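Local coordinates for fervidolysin (Fervidobacterium pennivorans, PDB 1R6V), which digests keratin into peptides as a subtilisin-like serine endopeptidase of family S8, allowing its bacterium to grow on native feathers, at residues Ala124-Glu129 / Val143-Trp148; Glu129-Glu134 / Lys215-Val220; His169-Gly174 / Ile208-Asp213; Gly219-Ala224 / Val390-Leu395. The protein carries 1 engineered substitution. All coordinates share one frame; numbering follows the deposited sequence.

Contact 1: residues Ala124-Glu129 / Val143-Trp148; sequences ARDYGE and VTQQLW. With CA (calcium ion), chain B.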
loop_
_atom_site.group_PDB
_atom_site.type_symbol
_atom_site.label_atom_id
_atom_site.label_comp_id
_atom_site.label_asym_id
_atom_site.label_seq_id
_atom_site.Cartn_x
_atom_site.Cartn_y
_atom_site.Cartn_z
ATOM N N ALA A 124 -16.640 -37.452 -13.837
ATOM C CA ALA A 124 -16.683 -36.415 -12.808
ATOM C C ALA A 124 -15.986 -35.159 -13.326
ATOM O O ALA A 124 -16.589 -34.088 -13.420
ATOM C CB ALA A 124 -16.000 -36.912 -11.533
ATOM N N ARG A 125 -14.715 -35.301 -13.675
ATOM C CA ARG A 125 -13.940 -34.183 -14.185
ATOM C C ARG A 125 -13.776 -34.314 -15.685
ATOM O O ARG A 125 -12.687 -34.594 -16.182
ATOM C CB ARG A 125 -12.572 -34.150 -13.517
ATOM C CG ARG A 125 -12.666 -33.915 -12.042
ATOM C CD ARG A 125 -11.339 -34.105 -11.357
ATOM N NE ARG A 125 -11.532 -34.114 -9.917
ATOM C CZ ARG A 125 -10.637 -34.555 -9.046
ATOM N NH1 ARG A 125 -9.470 -35.023 -9.468
ATOM N NH2 ARG A 125 -10.919 -34.539 -7.754
ATOM N N ASP A 126 -14.867 -34.111 -16.407
ATOM C CA ASP A 126 -14.833 -34.211 -17.855
ATOM C C ASP A 126 -14.757 -32.819 -18.467
ATOM O O ASP A 126 -15.781 -32.220 -18.804
ATOM C CB ASP A 126 -16.079 -34.959 -18.351
ATOM C CG ASP A 126 -16.057 -35.210 -19.848
ATOM O OD1 ASP A 126 -14.962 -35.468 -20.399
ATOM O OD2 ASP A 126 -17.144 -35.167 -20.470
ATOM N N TYR A 127 -13.537 -32.304 -18.607
ATOM C CA TYR A 127 -13.334 -30.981 -19.185
ATOM C C TYR A 127 -12.863 -31.054 -20.634
ATOM O O TYR A 127 -12.709 -30.023 -21.286
ATOM C CB TYR A 127 -12.329 -30.179 -18.347
ATOM C CG TYR A 127 -12.666 -30.179 -16.876
ATOM C CD1 TYR A 127 -11.792 -30.737 -15.945
ATOM C CD2 TYR A 127 -13.907 -29.718 -16.421
ATOM C CE1 TYR A 127 -12.138 -30.851 -14.608
ATOM C CE2 TYR A 127 -14.266 -29.831 -15.075
ATOM C CZ TYR A 127 -13.374 -30.408 -14.179
ATOM O OH TYR A 127 -13.737 -30.602 -12.867
ATOM N N GLY A 128 -12.617 -32.267 -21.126
ATOM C CA GLY A 128 -12.191 -32.439 -22.508
ATOM C C GLY A 128 -10.697 -32.572 -22.772
ATOM O O GLY A 128 -10.285 -32.939 -23.876
ATOM N N GLU A 129 -9.885 -32.277 -21.761
ATOM C CA GLU A 129 -8.428 -32.337 -21.884
ATOM C C GLU A 129 -7.900 -33.649 -21.326
ATOM O O GLU A 129 -8.467 -34.192 -20.381
ATOM C CB GLU A 129 -7.787 -31.193 -21.099
ATOM C CG GLU A 129 -8.500 -29.877 -21.282
ATOM C CD GLU A 129 -8.416 -29.372 -22.695
ATOM O OE1 GLU A 129 -7.410 -28.702 -23.014
ATOM O OE2 GLU A 129 -9.346 -29.651 -23.493
ATOM N N VAL A 143 -16.663 -25.815 -12.000
ATOM C CA VAL A 143 -16.519 -25.674 -13.435
ATOM C C VAL A 143 -17.066 -26.904 -14.167
ATOM O O VAL A 143 -16.890 -28.031 -13.713
ATOM C CB VAL A 143 -15.028 -25.521 -13.826
ATOM C CG1 VAL A 143 -14.869 -25.650 -15.330
ATOM C CG2 VAL A 143 -14.486 -24.192 -13.330
ATOM N N THR A 144 -17.763 -26.685 -15.276
ATOM C CA THR A 144 -18.239 -27.795 -16.094
ATOM C C THR A 144 -18.182 -27.297 -17.529
ATOM O O THR A 144 -18.152 -26.085 -17.773
ATOM C CB THR A 144 -19.694 -28.254 -15.758
ATOM O OG1 THR A 144 -20.631 -27.235 -16.123
ATOM C CG2 THR A 144 -19.827 -28.576 -14.278
ATOM N N GLN A 145 -18.129 -28.215 -18.485
ATOM C CA GLN A 145 -18.085 -27.786 -19.876
ATOM C C GLN A 145 -19.367 -27.036 -20.215
ATOM O O GLN A 145 -19.349 -26.065 -20.971
ATOM C CB GLN A 145 -17.896 -28.986 -20.809
ATOM C CG GLN A 145 -16.517 -29.631 -20.677
ATOM C CD GLN A 145 -16.171 -30.531 -21.853
ATOM O OE1 GLN A 145 -16.043 -30.064 -22.983
ATOM N NE2 GLN A 145 -16.019 -31.824 -21.589
ATOM N N GLN A 146 -20.479 -27.470 -19.636
ATOM C CA GLN A 146 -21.747 -26.808 -19.889
ATOM C C GLN A 146 -21.675 -25.358 -19.428
ATOM O O GLN A 146 -22.174 -24.453 -20.107
ATOM C CB GLN A 146 -22.873 -27.534 -19.154
ATOM C CG GLN A 146 -24.261 -27.060 -19.541
ATOM C CD GLN A 146 -25.353 -27.909 -18.917
ATOM O OE1 GLN A 146 -25.346 -29.136 -19.047
ATOM N NE2 GLN A 146 -26.299 -27.262 -18.237
ATOM N N LEU A 147 -21.045 -25.132 -18.278
ATOM C CA LEU A 147 -20.918 -23.780 -17.751
ATOM C C LEU A 147 -20.133 -22.903 -18.718
ATOM O O LEU A 147 -20.496 -21.750 -18.934
ATOM C CB LEU A 147 -20.240 -23.792 -16.375
ATOM C CG LEU A 147 -20.105 -22.459 -15.629
ATOM C CD1 LEU A 147 -20.109 -22.715 -14.122
ATOM C CD2 LEU A 147 -18.810 -21.746 -16.053
ATOM N N TRP A 148 -19.060 -23.439 -19.301
ATOM C CA TRP A 148 -18.269 -22.660 -20.249
ATOM C C TRP A 148 -19.066 -22.286 -21.484
ATOM O O TRP A 148 -18.738 -21.316 -22.168
ATOM C CB TRP A 148 -17.011 -23.410 -20.687
ATOM C CG TRP A 148 -15.943 -23.429 -19.656
ATOM C CD1 TRP A 148 -15.655 -22.446 -18.740
ATOM C CD2 TRP A 148 -14.968 -24.460 -19.463
ATOM N NE1 TRP A 148 -14.556 -22.812 -17.992
ATOM C CE2 TRP A 148 -14.117 -24.037 -18.414
ATOM C CE3 TRP A 148 -14.733 -25.700 -20.076
ATOM C CZ2 TRP A 148 -13.039 -24.821 -17.963
ATOM C CZ3 TRP A 148 -13.654 -26.483 -19.624
ATOM C CH2 TRP A 148 -12.825 -26.033 -18.577
HETATM CA CA CA B . -5.269 -27.682 -23.033
HETATM O O HOH W 1 -17.935 -31.106 -17.363
#
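The first turn of helix 145-150 brings Gln-145 and Trp-148 against Asp-126 and Tyr-127, in the loop that leads to the calcium ligand Glu-129. The helix starts with an N-cap: Thr-144 OG1 accepts from Leu-147 N at 3.0 Å. Gln-145 NE2 donates to Asp-126 O at 2.8 Å, with 155° at the hydrogen. Asp-126 O lies close to the plane of the Gln-145 amide, but NE2 stands well above the carbonyl plane of Asp-126. A water donates to the same Asp-126 O and accepts from Gln-145 N. One carbonyl is therefore tied directly to the side chain of Gln-145 and, through the water, to its main chain. The glutamine has CG anti to its carbonyl carbon (chi1 -68°) and is extended beyond, which carries the amide over to the loop. Trp-148 turns its six-membered ring to Tyr-127: its CZ3 is 4.1 Å from Tyr-127 CB, and Tyr-127 O sits at the indole edge. The indole NE1 is held by Val-220 O. One indole face carries Val-143 CG1. Val-143 also reaches the tyrosine with its backbone, where Val-143 O meets the ring edge 3.5 Å from Tyr-127 CE2.

Contact 2: residues Glu129-Glu134 / Lys215-Val220; sequences EELSNE and KGIVGV. With CA (calcium ion), chain B.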
loop_
_atom_site.group_PDB
_atom_site.type_symbol
_atom_site.label_atom_id
_atom_site.label_comp_id
_atom_site.label_asym_id
_atom_site.label_seq_id
_atom_site.Cartn_x
_atom_site.Cartn_y
_atom_site.Cartn_z
ATOM N N GLU A 129 -9.885 -32.277 -21.761
ATOM C CA GLU A 129 -8.428 -32.337 -21.884
ATOM C C GLU A 129 -7.900 -33.649 -21.326
ATOM O O GLU A 129 -8.467 -34.192 -20.381
ATOM C CB GLU A 129 -7.787 -31.193 -21.099
ATOM C CG GLU A 129 -8.500 -29.877 -21.282
ATOM C CD GLU A 129 -8.416 -29.372 -22.695
ATOM O OE1 GLU A 129 -7.410 -28.702 -23.014
ATOM O OE2 GLU A 129 -9.346 -29.651 -23.493
ATOM N N GLU A 130 -6.794 -34.124 -21.882
ATOM C CA GLU A 130 -6.217 -35.379 -21.434
ATOM C C GLU A 130 -5.857 -35.399 -19.950
ATOM O O GLU A 130 -5.857 -36.460 -19.336
ATOM C CB GLU A 130 -4.992 -35.717 -22.277
ATOM C CG GLU A 130 -3.851 -34.758 -22.089
ATOM C CD GLU A 130 -2.837 -34.845 -23.207
ATOM O OE1 GLU A 130 -1.923 -34.002 -23.231
ATOM O OE2 GLU A 130 -2.950 -35.760 -24.068
ATOM N N LEU A 131 -5.556 -34.240 -19.362
ATOM C CA LEU A 131 -5.209 -34.206 -17.943
ATOM C C LEU A 131 -6.358 -33.773 -17.033
ATOM O O LEU A 131 -6.149 -33.520 -15.844
ATOM C CB LEU A 131 -3.989 -33.296 -17.713
ATOM C CG LEU A 131 -2.753 -33.675 -18.548
ATOM C CD1 LEU A 131 -1.612 -32.699 -18.248
ATOM C CD2 LEU A 131 -2.329 -35.123 -18.246
ATOM N N SER A 132 -7.574 -33.719 -17.578
ATOM C CA SER A 132 -8.751 -33.308 -16.805
ATOM C C SER A 132 -8.895 -34.010 -15.468
ATOM O O SER A 132 -9.325 -33.403 -14.489
ATOM C CB SER A 132 -10.045 -33.577 -17.580
ATOM O OG SER A 132 -10.108 -32.871 -18.792
ATOM N N ASN A 133 -8.560 -35.297 -15.428
ATOM C CA ASN A 133 -8.744 -36.051 -14.188
ATOM C C ASN A 133 -7.957 -35.493 -13.016
ATOM O O ASN A 133 -8.313 -35.706 -11.855
ATOM C CB ASN A 133 -8.364 -37.526 -14.385
ATOM C CG ASN A 133 -6.873 -37.722 -14.589
ATOM O OD1 ASN A 133 -6.308 -37.296 -15.596
ATOM N ND2 ASN A 133 -6.223 -38.360 -13.620
ATOM N N GLU A 134 -6.882 -34.781 -13.304
ATOM C CA GLU A 134 -6.077 -34.241 -12.223
ATOM C C GLU A 134 -6.441 -32.834 -11.775
ATOM O O GLU A 134 -5.909 -32.355 -10.782
ATOM C CB GLU A 134 -4.609 -34.290 -12.618
ATOM C CG GLU A 134 -4.102 -35.715 -12.641
ATOM C CD GLU A 134 -2.614 -35.786 -12.558
ATOM O OE1 GLU A 134 -1.968 -35.498 -13.582
ATOM O OE2 GLU A 134 -2.102 -36.120 -11.464
ATOM N N LYS A 215 -5.590 -31.217 -25.110
ATOM C CA LYS A 215 -4.267 -31.572 -24.595
ATOM C C LYS A 215 -3.930 -30.859 -23.286
ATOM O O LYS A 215 -4.490 -29.820 -22.986
ATOM C CB LYS A 215 -3.205 -31.198 -25.626
ATOM C CG LYS A 215 -3.443 -31.781 -27.017
ATOM C CD LYS A 215 -3.121 -33.267 -27.038
ATOM C CE LYS A 215 -3.134 -33.835 -28.452
ATOM N NZ LYS A 215 -2.631 -35.236 -28.473
ATOM N N GLY A 216 -3.002 -31.426 -22.522
ATOM C CA GLY A 216 -2.587 -30.812 -21.266
ATOM C C GLY A 216 -3.739 -30.481 -20.332
ATOM O O GLY A 216 -4.624 -31.310 -20.120
ATOM N N ILE A 217 -3.731 -29.276 -19.762
ATOM C CA ILE A 217 -4.799 -28.867 -18.856
ATOM C C ILE A 217 -5.658 -27.792 -19.518
ATOM O O ILE A 217 -5.535 -27.534 -20.711
ATOM C CB ILE A 217 -4.232 -28.317 -17.513
ATOM C CG1 ILE A 217 -3.421 -27.036 -17.746
ATOM C CG2 ILE A 217 -3.287 -29.351 -16.890
ATOM C CD1 ILE A 217 -3.450 -26.074 -16.543
ATOM N N VAL A 218 -6.561 -27.193 -18.754
ATOM C CA VAL A 218 -7.386 -26.122 -19.298
ATOM C C VAL A 218 -7.587 -25.161 -18.131
ATOM O O VAL A 218 -7.613 -25.583 -16.976
ATOM C CB VAL A 218 -8.745 -26.658 -19.850
ATOM C CG1 VAL A 218 -9.493 -27.423 -18.777
ATOM C CG2 VAL A 218 -9.593 -25.490 -20.397
ATOM N N GLY A 219 -7.658 -23.867 -18.429
ATOM C CA GLY A 219 -7.825 -22.879 -17.378
ATOM C C GLY A 219 -9.266 -22.719 -16.935
ATOM O O GLY A 219 -10.171 -23.293 -17.526
ATOM N N VAL A 220 -9.458 -21.967 -15.862
ATOM C CA VAL A 220 -10.784 -21.675 -15.331
ATOM C C VAL A 220 -11.571 -20.873 -16.375
ATOM O O VAL A 220 -12.784 -21.048 -16.533
ATOM C CB VAL A 220 -10.671 -20.822 -14.053
ATOM C CG1 VAL A 220 -12.037 -20.344 -13.626
ATOM C CG2 VAL A 220 -10.006 -21.643 -12.930
HETATM CA CA CA B . -5.269 -27.682 -23.033
#
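Glu-129 O is gripped twice by Ser-132, by N at 3.0 Å and by OG at 2.6 Å. This closes a type I turn, and the Glu-129 side chain points to Lys-215, Ile-217 and Val-218. Glu-129 CG lies 3.5 Å from Val-218 CB, and the two side chains cross at about a right angle. The glutamate chain bends at chi2 (-65°), and its OE1 binds the calcium ion at 2.4 Å. Its OE2 takes a hydrogen bond from Gly-214 N. Lys-215 O and Ile-217 O bind the same ion, each at 2.3 Å, in a catalytic-domain site resembling the strong calcium site of subtilisins. Gly-216, between them, is held by the next two residues of the turn. Gly-216 N donates almost straight (174°) to Glu-130 OE1 at 2.9 Å, from above the carboxylate plane. Gly-216 O accepts from Leu-131 N at 3.2 Å. Glu-130 OE2 is bonded to Thr-369 OG1, while Lys-215 NZ is beyond salt-bridge range of it and has its own partner in Thr-369. With an alanine here in place of Glu-130, Gly-216 N would probably lose its acceptor and Thr-369 its carboxylate partner, so the calcium loop would be less firmly held. Glu-129 OE1 stands only 3.1 Å from Lys-215 O. Both oxygens bind the cation, which probably offsets their mutual repulsion, so the contact is likely to depend on bound calcium.

Contact 3: residues His169-Gly174 / Ile208-Asp213; sequences HPDLEG and IAAKKD. With CA (calcium ion), chain B.
Glu-173 and Lys-211 lie side by side and point the same way, next to a calcium site that resembles the strong calcium site of the subtilisins. The lysine is fully extended, with CG anti to its backbone N (chi1 -169°). Its NZ makes a salt bridge to Glu-173 OE2 at 2.9 Å, on the anti side of the carboxylate and somewhat out of its plane. A methionine in place of Lys-211 would probably leave the Glu-173 carboxylate without its positive mate, even with the backbone ligand kept. That ligand is Lys-211 O, 2.3 Å from the calcium. Asp-171 and Asp-213 turn their carboxylates to the ion from the two segments. Asp-171 OD1 binds at 2.3 Å and Asp-213 OD1 at 2.5 Å, while the two oxygens stay 3.8 Å apart. The other oxygen of Asp-171, OD2, is bonded to Tyr-374 OH, which helps fix the turn of the carboxylate. The backbones join as well: Lys-211 N donates to Asp-171 O at 2.8 Å, nearly straight at 172°. Asp-171 sits in a short 3-10 segment whose start is braced by His-169. There Asp-171 N donates to His-169 ND1 at 3.0 Å, in the plane of the imidazole.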
loop_
_atom_site.group_PDB
_atom_site.type_symbol
_atom_site.label_atom_id
_atom_site.label_comp_id
_atom_site.label_asym_id
_atom_site.label_seq_id
_atom_site.Cartn_x
_atom_site.Cartn_y
_atom_site.Cartn_z
ATOM N N HIS A 169 4.709 -21.953 -24.416
ATOM C CA HIS A 169 4.160 -23.220 -23.938
ATOM C C HIS A 169 3.016 -23.581 -24.892
ATOM O O HIS A 169 2.184 -22.736 -25.229
ATOM C CB HIS A 169 3.606 -23.060 -22.514
ATOM C CG HIS A 169 3.379 -24.356 -21.805
ATOM N ND1 HIS A 169 2.444 -25.279 -22.218
ATOM C CD2 HIS A 169 4.026 -24.917 -20.753
ATOM C CE1 HIS A 169 2.526 -26.356 -21.456
ATOM N NE2 HIS A 169 3.476 -26.162 -20.558
ATOM N N PRO A 170 2.949 -24.844 -25.321
ATOM C CA PRO A 170 1.882 -25.241 -26.236
ATOM C C PRO A 170 0.474 -25.029 -25.675
ATOM O O PRO A 170 -0.425 -24.639 -26.413
ATOM C CB PRO A 170 2.210 -26.706 -26.546
ATOM C CG PRO A 170 2.985 -27.166 -25.351
ATOM C CD PRO A 170 3.845 -25.971 -25.018
ATOM N N ASP A 171 0.288 -25.260 -24.375
ATOM C CA ASP A 171 -1.023 -25.075 -23.739
ATOM C C ASP A 171 -1.394 -23.589 -23.591
ATOM O O ASP A 171 -2.473 -23.265 -23.092
ATOM C CB ASP A 171 -1.031 -25.723 -22.348
ATOM C CG ASP A 171 -2.192 -26.689 -22.141
ATOM O OD1 ASP A 171 -3.174 -26.646 -22.908
ATOM O OD2 ASP A 171 -2.127 -27.489 -21.185
ATOM N N LEU A 172 -0.497 -22.685 -23.985
ATOM C CA LEU A 172 -0.799 -21.259 -23.890
ATOM C C LEU A 172 -0.822 -20.618 -25.265
ATOM O O LEU A 172 -0.910 -19.395 -25.378
ATOM C CB LEU A 172 0.222 -20.529 -23.002
ATOM C CG LEU A 172 0.229 -20.954 -21.526
ATOM C CD1 LEU A 172 1.320 -20.182 -20.774
ATOM C CD2 LEU A 172 -1.138 -20.655 -20.902
ATOM N N GLU A 173 -0.745 -21.435 -26.313
ATOM C CA GLU A 173 -0.763 -20.900 -27.673
ATOM C C GLU A 173 -2.029 -20.091 -27.904
ATOM O O GLU A 173 -3.127 -20.537 -27.585
ATOM C CB GLU A 173 -0.675 -22.042 -28.701
ATOM C CG GLU A 173 -0.445 -21.558 -30.139
ATOM C CD GLU A 173 -1.725 -21.094 -30.830
ATOM O OE1 GLU A 173 -1.631 -20.275 -31.775
ATOM O OE2 GLU A 173 -2.821 -21.557 -30.440
ATOM N N GLY A 174 -1.872 -18.890 -28.455
ATOM C CA GLY A 174 -3.021 -18.040 -28.719
ATOM C C GLY A 174 -3.640 -17.403 -27.490
ATOM O O GLY A 174 -4.537 -16.564 -27.609
ATOM N N ILE A 208 -5.417 -19.979 -14.961
ATOM C CA ILE A 208 -6.395 -18.994 -15.413
ATOM C C ILE A 208 -6.912 -19.240 -16.825
ATOM O O ILE A 208 -8.121 -19.210 -17.062
ATOM C CB ILE A 208 -5.795 -17.573 -15.413
ATOM C CG1 ILE A 208 -5.515 -17.117 -13.980
ATOM C CG2 ILE A 208 -6.757 -16.590 -16.108
ATOM C CD1 ILE A 208 -4.699 -15.842 -13.898
ATOM N N ALA A 209 -5.996 -19.451 -17.770
ATOM C CA ALA A 209 -6.410 -19.609 -19.156
ATOM C C ALA A 209 -5.701 -20.628 -20.039
ATOM O O ALA A 209 -5.537 -20.383 -21.237
ATOM C CB ALA A 209 -6.358 -18.241 -19.834
ATOM N N ALA A 210 -5.272 -21.761 -19.501
ATOM C CA ALA A 210 -4.645 -22.730 -20.385
ATOM C C ALA A 210 -5.695 -23.050 -21.461
ATOM O O ALA A 210 -6.893 -23.157 -21.183
ATOM C CB ALA A 210 -4.242 -23.996 -19.616
ATOM N N LYS A 211 -5.237 -23.198 -22.692
ATOM C CA LYS A 211 -6.112 -23.452 -23.838
ATOM C C LYS A 211 -6.961 -24.725 -23.796
ATOM O O LYS A 211 -6.475 -25.791 -23.443
ATOM C CB LYS A 211 -5.242 -23.458 -25.094
ATOM C CG LYS A 211 -5.972 -23.450 -26.425
ATOM C CD LYS A 211 -4.950 -23.637 -27.551
ATOM C CE LYS A 211 -5.596 -23.602 -28.925
ATOM N NZ LYS A 211 -4.608 -23.856 -30.017
ATOM N N LYS A 212 -8.238 -24.612 -24.152
ATOM C CA LYS A 212 -9.093 -25.795 -24.194
ATOM C C LYS A 212 -8.843 -26.374 -25.586
ATOM O O LYS A 212 -9.364 -25.874 -26.581
ATOM C CB LYS A 212 -10.556 -25.406 -24.029
ATOM C CG LYS A 212 -11.480 -26.585 -23.803
ATOM C CD LYS A 212 -12.871 -26.087 -23.477
ATOM C CE LYS A 212 -13.812 -27.241 -23.184
ATOM N NZ LYS A 212 -13.882 -28.228 -24.303
ATOM N N ASP A 213 -8.025 -27.417 -25.659
ATOM C CA ASP A 213 -7.686 -27.998 -26.952
ATOM C C ASP A 213 -7.496 -29.508 -26.906
ATOM O O ASP A 213 -6.863 -30.080 -27.800
ATOM C CB ASP A 213 -6.403 -27.342 -27.479
ATOM C CG ASP A 213 -5.217 -27.573 -26.567
ATOM O OD1 ASP A 213 -5.404 -28.187 -25.501
ATOM O OD2 ASP A 213 -4.090 -27.142 -26.917
HETATM CA CA CA B . -5.269 -27.682 -23.033
#

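Contact 4: residues Gly219-Ala224 / Val390-Leu395; sequences GVAPGA and VVAVLL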
loop_
_atom_site.group_PDB
_atom_site.type_symbol
_atom_site.label_atom_id
_atom_site.label_comp_id
_atom_site.label_asym_id
_atom_site.label_seq_id
_atom_site.Cartn_x
_atom_site.Cartn_y
_atom_site.Cartn_z
ATOM N N GLY A 219 -7.658 -23.867 -18.429
ATOM C CA GLY A 219 -7.825 -22.879 -17.378
ATOM C C GLY A 219 -9.266 -22.719 -16.935
ATOM O O GLY A 219 -10.171 -23.293 -17.526
ATOM N N VAL A 220 -9.458 -21.967 -15.862
ATOM C CA VAL A 220 -10.784 -21.675 -15.331
ATOM C C VAL A 220 -11.571 -20.873 -16.375
ATOM O O VAL A 220 -12.784 -21.048 -16.533
ATOM C CB VAL A 220 -10.671 -20.822 -14.053
ATOM C CG1 VAL A 220 -12.037 -20.344 -13.626
ATOM C CG2 VAL A 220 -10.006 -21.643 -12.930
ATOM N N ALA A 221 -10.852 -19.998 -17.070
ATOM C CA ALA A 221 -11.407 -19.101 -18.087
ATOM C C ALA A 221 -10.664 -19.305 -19.411
ATOM O O ALA A 221 -9.868 -18.465 -19.831
ATOM C CB ALA A 221 -11.259 -17.643 -17.611
ATOM N N PRO A 222 -10.934 -20.423 -20.100
ATOM C CA PRO A 222 -10.254 -20.688 -21.370
ATOM C C PRO A 222 -10.533 -19.682 -22.479
ATOM O O PRO A 222 -9.840 -19.666 -23.488
ATOM C CB PRO A 222 -10.699 -22.103 -21.720
ATOM C CG PRO A 222 -12.054 -22.214 -21.067
ATOM C CD PRO A 222 -11.881 -21.494 -19.751
ATOM N N GLY A 223 -11.529 -18.833 -22.278
ATOM C CA GLY A 223 -11.836 -17.839 -23.297
ATOM C C GLY A 223 -11.079 -16.534 -23.113
ATOM O O GLY A 223 -11.005 -15.706 -24.033
ATOM N N ALA A 224 -10.506 -16.351 -21.923
ATOM C CA ALA A 224 -9.758 -15.131 -21.608
ATOM C C ALA A 224 -8.378 -15.094 -22.248
ATOM O O ALA A 224 -7.947 -16.058 -22.875
ATOM C CB ALA A 224 -9.631 -14.972 -20.095
ATOM N N VAL A 390 -12.194 -17.027 -12.110
ATOM C CA VAL A 390 -13.621 -16.916 -11.868
ATOM C C VAL A 390 -14.068 -15.490 -12.201
ATOM O O VAL A 390 -15.097 -15.292 -12.834
ATOM C CB VAL A 390 -13.969 -17.254 -10.399
ATOM C CG1 VAL A 390 -15.424 -16.866 -10.090
ATOM C CG2 VAL A 390 -13.789 -18.760 -10.167
ATOM N N VAL A 391 -13.297 -14.496 -11.761
ATOM C CA VAL A 391 -13.644 -13.105 -12.066
ATOM C C VAL A 391 -13.717 -12.872 -13.581
ATOM O O VAL A 391 -14.615 -12.180 -14.081
ATOM C CB VAL A 391 -12.605 -12.111 -11.443
ATOM C CG1 VAL A 391 -12.890 -10.658 -11.904
ATOM C CG2 VAL A 391 -12.690 -12.173 -9.918
ATOM N N ALA A 392 -12.756 -13.417 -14.324
ATOM C CA ALA A 392 -12.763 -13.232 -15.770
ATOM C C ALA A 392 -14.039 -13.788 -16.405
ATOM O O ALA A 392 -14.596 -13.169 -17.314
ATOM C CB ALA A 392 -11.523 -13.886 -16.398
ATOM N N VAL A 393 -14.485 -14.953 -15.943
ATOM C CA VAL A 393 -15.719 -15.557 -16.470
ATOM C C VAL A 393 -16.913 -14.658 -16.103
ATOM O O VAL A 393 -17.779 -14.369 -16.939
ATOM C CB VAL A 393 -15.905 -17.021 -15.919
ATOM C CG1 VAL A 393 -17.237 -17.626 -16.412
ATOM C CG2 VAL A 393 -14.751 -17.902 -16.432
ATOM N N LEU A 394 -16.942 -14.172 -14.866
ATOM C CA LEU A 394 -18.032 -13.297 -14.433
ATOM C C LEU A 394 -18.095 -11.994 -15.214
ATOM O O LEU A 394 -19.188 -11.489 -15.487
ATOM C CB LEU A 394 -17.908 -12.962 -12.945
ATOM C CG LEU A 394 -18.019 -14.146 -11.975
ATOM C CD1 LEU A 394 -17.770 -13.670 -10.553
ATOM C CD2 LEU A 394 -19.418 -14.776 -12.075
ATOM N N LEU A 395 -16.938 -11.444 -15.569
ATOM C CA LEU A 395 -16.927 -10.175 -16.294
ATOM C C LEU A 395 -17.505 -10.327 -17.687
ATOM O O LEU A 395 -17.930 -9.342 -18.289
ATOM C CB LEU A 395 -15.512 -9.592 -16.334
ATOM C CG LEU A 395 -15.084 -9.049 -14.959
ATOM C CD1 LEU A 395 -13.625 -8.658 -15.000
ATOM C CD2 LEU A 395 -15.968 -7.849 -14.569
#
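Ala-221 CB packs on two neighbouring residues of helix 380-397. It lies 3.7 Å from Val-393 CG2 and 4.0 Å from Ala-392 CB. Ala-224 adds its methyl to the same alanine, with Ala-224 CB 4.3 Å from Ala-392 CB. The two alanines of the loop are brought to the helix by a type I turn, closed by Ala-224 N donating to Ala-221 O at 3.0 Å. Small side chains let the loop backbone come close: the CA atoms of Ala-221 and Val-393 are 5.8 Å apart. Val-220 works one helical turn earlier. Its CG1 is anti to its own backbone N (chi1 171°), which turns it to Val-390. Val-220 CG1 lies 3.7 Å from Val-390 N; the same methyl is 4.2 Å from Val-390 CG2. Val-220 O lies near Val-393 CG2. All six touching residues are buried, and no hydrogen bond joins the two segments. This is apolar packing in the subtilisin-like catalytic domain. Helix 380-397 carries Ser-381, the probable charge-relay serine, near its start, as in subtilisins; the contact lies further along. The loop runs from helix 200-209 to strand 225-230 of the mixed sheet, so it packs just ahead of that strand. Val-390 also touches Leu-410 of helix 403-413, and Val-390 and Val-393 touch Leu-433 of helix 433-438. Ile-141 touches Val-220 from the loop after helix 136-140.

Overall arrangement
Contacts 1, 2 and 3 all hold ligands of one calcium ion, and contacts 1 and 2 share Glu-129. Contact 3 is nested inside the loop closed by contact 2; together these two supply all six ligand atoms. Contacts 2 and 3 use carboxylates, carbonyls and charge; contact 1 uses an amide-carbonyl bond and ring packing beside the site. Contacts 1 and 3 are only partly buried, while contact 2 is mostly buried. Contact 4 is different: it is wholly buried and apolar. It shares Gly-219 and Val-220 with contact 2, so one loop passes from metal site to helix packing. Two backbone bonds, Gly-219 N to Ala-210 O and Ala-221 N to Ile-208 O, tie it to contact 3.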